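Local coordinates for protein amide synthase (Vibrio cholerae, PDB 1L5A) that probably forms amide bonds as a nonribosomal peptide synthetase condensation enzyme of vibriobactin biosynthesis, at residues A[247-261]-A[275-287]. Numbering follows the deposited sequence.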
# COMPACT_ATOMS: atom_id res chain seq x y z
N GLU A 247 0.45 35.23 -9.17
CA GLU A 247 0.67 35.99 -7.94
C GLU A 247 0.50 37.48 -8.25
O GLU A 247 -0.07 38.22 -7.46
CB GLU A 247 2.06 35.72 -7.37
CG GLU A 247 2.23 36.18 -5.94
CD GLU A 247 1.45 35.32 -4.95
OE1 GLU A 247 0.30 34.94 -5.25
OE2 GLU A 247 2.00 35.04 -3.86
N SER A 248 1.01 37.89 -9.40
CA SER A 248 0.90 39.28 -9.82
C SER A 248 -0.32 39.46 -10.71
O SER A 248 -1.16 40.31 -10.44
CB SER A 248 2.15 39.69 -10.59
OG SER A 248 2.24 38.96 -11.80
N ALA A 249 -0.41 38.63 -11.74
CA ALA A 249 -1.50 38.69 -12.71
C ALA A 249 -2.93 38.61 -12.17
O ALA A 249 -3.85 39.16 -12.78
CB ALA A 249 -1.28 37.60 -13.77
N GLU A 250 -3.13 37.93 -11.05
CA GLU A 250 -4.48 37.80 -10.49
C GLU A 250 -4.34 37.44 -9.01
O GLU A 250 -4.86 36.44 -8.55
CB GLU A 250 -5.26 36.72 -11.26
CG GLU A 250 -6.79 36.82 -11.17
CD GLU A 250 -7.51 35.99 -12.24
OE1 GLU A 250 -7.17 36.15 -13.43
OE2 GLU A 250 -8.41 35.18 -11.89
N PRO A 251 -3.66 38.29 -8.25
CA PRO A 251 -3.44 38.09 -6.81
C PRO A 251 -4.67 37.73 -5.99
O PRO A 251 -4.57 36.98 -5.01
CB PRO A 251 -2.82 39.41 -6.37
CG PRO A 251 -3.49 40.40 -7.29
CD PRO A 251 -3.39 39.69 -8.62
N ASP A 252 -5.83 38.25 -6.37
CA ASP A 252 -7.06 37.98 -5.63
C ASP A 252 -7.64 36.58 -5.82
O ASP A 252 -8.63 36.21 -5.17
CB ASP A 252 -8.11 39.03 -5.99
CG ASP A 252 -7.62 40.43 -5.69
OD1 ASP A 252 -7.17 40.66 -4.54
OD2 ASP A 252 -7.69 41.30 -6.59
N ALA A 253 -7.02 35.80 -6.70
CA ALA A 253 -7.45 34.43 -6.94
C ALA A 253 -6.50 33.53 -6.16
O ALA A 253 -5.38 33.26 -6.58
CB ALA A 253 -7.40 34.10 -8.43
N PRO A 254 -6.92 33.07 -4.98
CA PRO A 254 -6.04 32.20 -4.20
C PRO A 254 -5.93 30.78 -4.72
O PRO A 254 -5.00 30.06 -4.37
CB PRO A 254 -6.66 32.26 -2.80
CG PRO A 254 -8.10 32.43 -3.08
CD PRO A 254 -8.13 33.43 -4.22
N TRP A 255 -6.85 30.37 -5.58
CA TRP A 255 -6.81 29.01 -6.09
C TRP A 255 -6.49 28.82 -7.57
O TRP A 255 -6.82 29.67 -8.40
CB TRP A 255 -8.13 28.34 -5.79
CG TRP A 255 -8.48 28.31 -4.34
CD1 TRP A 255 -9.32 29.16 -3.68
CD2 TRP A 255 -8.09 27.31 -3.39
NE1 TRP A 255 -9.50 28.74 -2.38
CE2 TRP A 255 -8.75 27.61 -2.18
CE3 TRP A 255 -7.25 26.19 -3.45
CZ2 TRP A 255 -8.60 26.82 -1.03
CZ3 TRP A 255 -7.10 25.41 -2.32
CH2 TRP A 255 -7.78 25.73 -1.12
N LEU A 256 -5.83 27.70 -7.87
CA LEU A 256 -5.50 27.30 -9.24
C LEU A 256 -6.05 25.89 -9.34
O LEU A 256 -5.65 25.04 -8.56
CB LEU A 256 -4.00 27.23 -9.47
CG LEU A 256 -3.46 27.62 -10.86
CD1 LEU A 256 -2.15 26.89 -11.09
CD2 LEU A 256 -4.46 27.30 -11.96
N TRP A 257 -6.96 25.62 -10.27
CA TRP A 257 -7.51 24.28 -10.39
C TRP A 257 -6.72 23.44 -11.36
O TRP A 257 -6.26 23.93 -12.40
CB TRP A 257 -8.97 24.34 -10.82
CG TRP A 257 -9.90 24.88 -9.76
CD1 TRP A 257 -10.10 26.20 -9.45
CD2 TRP A 257 -10.73 24.12 -8.88
NE1 TRP A 257 -11.02 26.30 -8.43
CE2 TRP A 257 -11.42 25.04 -8.06
CE3 TRP A 257 -10.96 22.75 -8.70
CZ2 TRP A 257 -12.33 24.64 -7.07
CZ3 TRP A 257 -11.87 22.34 -7.72
CH2 TRP A 257 -12.54 23.29 -6.92
N LEU A 258 -6.57 22.16 -11.00
CA LEU A 258 -5.82 21.16 -11.76
C LEU A 258 -6.61 19.91 -12.03
O LEU A 258 -7.57 19.59 -11.32
CB LEU A 258 -4.63 20.65 -10.97
CG LEU A 258 -3.54 21.57 -10.47
CD1 LEU A 258 -2.64 20.77 -9.56
CD2 LEU A 258 -2.78 22.11 -11.66
N PRO A 259 -6.21 19.18 -13.07
CA PRO A 259 -6.94 17.94 -13.34
C PRO A 259 -5.98 16.83 -12.91
O PRO A 259 -4.85 16.76 -13.40
CB PRO A 259 -7.15 17.99 -14.86
CG PRO A 259 -5.89 18.57 -15.34
CD PRO A 259 -5.52 19.65 -14.29
N PHE A 260 -6.38 16.01 -11.94
CA PHE A 260 -5.55 14.87 -11.54
C PHE A 260 -6.12 13.65 -12.31
O PHE A 260 -7.28 13.25 -12.10
CB PHE A 260 -5.60 14.61 -10.04
CG PHE A 260 -5.00 13.30 -9.64
CD1 PHE A 260 -3.73 12.94 -10.09
CD2 PHE A 260 -5.72 12.39 -8.86
CE1 PHE A 260 -3.18 11.69 -9.79
CE2 PHE A 260 -5.18 11.13 -8.56
CZ PHE A 260 -3.92 10.79 -9.02
N MET A 261 -5.33 13.09 -13.22
CA MET A 261 -5.78 11.97 -14.05
C MET A 261 -6.41 10.82 -13.26
O MET A 261 -7.38 10.19 -13.71
CB MET A 261 -4.60 11.45 -14.89
CG MET A 261 -3.95 12.48 -15.79
SD MET A 261 -5.19 13.38 -16.74
CE MET A 261 -4.92 15.08 -16.24
N MET A 275 -12.12 9.15 -15.34
CA MET A 275 -11.53 9.12 -14.02
C MET A 275 -10.95 10.46 -13.57
O MET A 275 -10.71 10.66 -12.38
CB MET A 275 -10.43 8.04 -13.95
CG MET A 275 -10.93 6.60 -14.04
SD MET A 275 -10.98 5.92 -15.73
CE MET A 275 -11.77 4.35 -15.39
N VAL A 276 -10.73 11.38 -14.51
CA VAL A 276 -10.14 12.66 -14.19
C VAL A 276 -10.91 13.37 -13.06
O VAL A 276 -12.14 13.30 -12.99
CB VAL A 276 -10.03 13.55 -15.48
CG1 VAL A 276 -11.40 13.98 -15.99
CG2 VAL A 276 -9.18 14.74 -15.20
N ASN A 277 -10.17 14.04 -12.19
CA ASN A 277 -10.77 14.71 -11.04
C ASN A 277 -10.17 16.11 -10.93
O ASN A 277 -8.95 16.29 -11.02
CB ASN A 277 -10.47 13.89 -9.78
CG ASN A 277 -11.24 14.35 -8.56
OD1 ASN A 277 -12.34 14.87 -8.66
ND2 ASN A 277 -10.67 14.11 -7.37
N SER A 278 -11.04 17.09 -10.76
CA SER A 278 -10.61 18.49 -10.65
C SER A 278 -10.33 18.85 -9.21
O SER A 278 -11.20 18.72 -8.34
CB SER A 278 -11.71 19.41 -11.19
OG SER A 278 -11.98 19.12 -12.54
N LEU A 279 -9.12 19.32 -8.95
CA LEU A 279 -8.75 19.65 -7.58
C LEU A 279 -8.17 21.04 -7.43
O LEU A 279 -7.49 21.56 -8.32
CB LEU A 279 -7.74 18.61 -7.06
CG LEU A 279 -8.22 17.16 -7.15
CD1 LEU A 279 -7.06 16.20 -6.92
CD2 LEU A 279 -9.31 16.94 -6.15
N PRO A 280 -8.45 21.68 -6.29
CA PRO A 280 -7.91 23.03 -6.11
C PRO A 280 -6.56 23.04 -5.37
O PRO A 280 -6.40 22.37 -4.36
CB PRO A 280 -9.03 23.74 -5.35
CG PRO A 280 -9.55 22.66 -4.47
CD PRO A 280 -9.60 21.46 -5.40
N LEU A 281 -5.61 23.79 -5.91
CA LEU A 281 -4.28 23.98 -5.35
C LEU A 281 -4.27 25.38 -4.73
O LEU A 281 -4.61 26.36 -5.40
CB LEU A 281 -3.20 23.93 -6.46
CG LEU A 281 -1.80 24.46 -6.09
CD1 LEU A 281 -1.17 23.50 -5.11
CD2 LEU A 281 -0.91 24.60 -7.34
N LEU A 282 -3.91 25.48 -3.46
CA LEU A 282 -3.85 26.79 -2.82
C LEU A 282 -2.48 27.28 -3.21
O LEU A 282 -1.48 26.65 -2.86
CB LEU A 282 -3.98 26.68 -1.31
CG LEU A 282 -4.24 28.01 -0.61
CD1 LEU A 282 -5.45 28.69 -1.25
CD2 LEU A 282 -4.48 27.80 0.88
N ARG A 283 -2.43 28.37 -3.96
CA ARG A 283 -1.15 28.88 -4.41
C ARG A 283 -0.33 29.41 -3.27
O ARG A 283 -0.84 30.11 -2.38
CB ARG A 283 -1.34 29.97 -5.46
CG ARG A 283 -2.16 29.52 -6.66
CD ARG A 283 -2.35 30.62 -7.70
NE ARG A 283 -2.86 31.86 -7.12
CZ ARG A 283 -2.08 32.84 -6.69
NH1 ARG A 283 -0.76 32.74 -6.79
NH2 ARG A 283 -2.63 33.92 -6.13
N LEU A 284 0.95 29.08 -3.28
CA LEU A 284 1.88 29.55 -2.27
C LEU A 284 2.25 31.01 -2.54
O LEU A 284 2.28 31.45 -3.69
CB LEU A 284 3.15 28.71 -2.29
CG LEU A 284 3.24 27.40 -1.50
CD1 LEU A 284 2.03 26.52 -1.76
CD2 LEU A 284 4.55 26.70 -1.90
N SER A 285 2.54 31.75 -1.48
CA SER A 285 2.93 33.15 -1.60
C SER A 285 4.34 33.24 -2.19
O SER A 285 5.16 32.34 -2.00
CB SER A 285 2.91 33.82 -0.23
OG SER A 285 3.46 35.12 -0.33
N ALA A 286 4.63 34.33 -2.90
CA ALA A 286 5.95 34.52 -3.48
C ALA A 286 6.82 35.37 -2.55
O ALA A 286 8.03 35.49 -2.75
CB ALA A 286 5.82 35.20 -4.84
N GLN A 287 6.19 35.95 -1.54
CA GLN A 287 6.88 36.80 -0.58
C GLN A 287 7.76 36.00 0.39
O GLN A 287 7.34 34.98 0.92
CB GLN A 287 5.86 37.63 0.21
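Arg283 and Glu247 form a salt bridge where helix 234-249 ends. Both terminal nitrogens of the guanidinium donate to one carboxylate oxygen, with Arg283 NH1 2.9 Å from Glu247 OE1. The carboxylate and guanidinium planes stand perpendicular, and NH1 meets OE1 from above the carboxylate plane. A bend at chi3 (-52°) turns the guanidinium so that its NE and NH2 edge also reaches a backbone carbonyl. There Arg283 NE lies 2.9 Å from Ala253 O, nearly in line with the C=O bond. Four N-H bonds, two to Glu247 OE1 and two to Ala253 O, all close to the guanidinium plane, fix its rotation between the helix end and the turn 250-253. The other carboxylate oxygen, Glu247 OE2, accepts from Ala286 N at 2.9 Å, which ties the chain beyond Arg283 to the helix.

Strands 255-260 and 277-282 pair antiparallel. Leu256 with Leu281, Leu258 with Leu279 and Phe260 with Asn277 are the hydrogen-bonded pairs, and Arg283 N to Pro254 O (3.1 Å) continues the pattern. The strands form a two-stranded antiparallel unit of the condensation domain, a family of the CoA-acyltransferase clan. Backbone bonds from Trp257 to Pro332 and Ile334 join it to strand 333-337, an outer strand of the four-stranded sheet.

Two CH-pi contacts lie on the face that carries the tryptophans. Leu282 CD1 sits over the centre of the six-membered ring of Trp255, 3.5 Å from its centroid. Pro280 CB lies over the six-membered ring of Trp257, 3.6 Å from the centroid. The same CB also touches Trp255 CE3, so both indoles share the proline. Trp255 NE1 donates to Pro192 O.

On the other face Leu279 CD1 meets Phe260 CB at 3.8 Å. Leu258 and Leu281 pack there against Leu305 of helix 291-307.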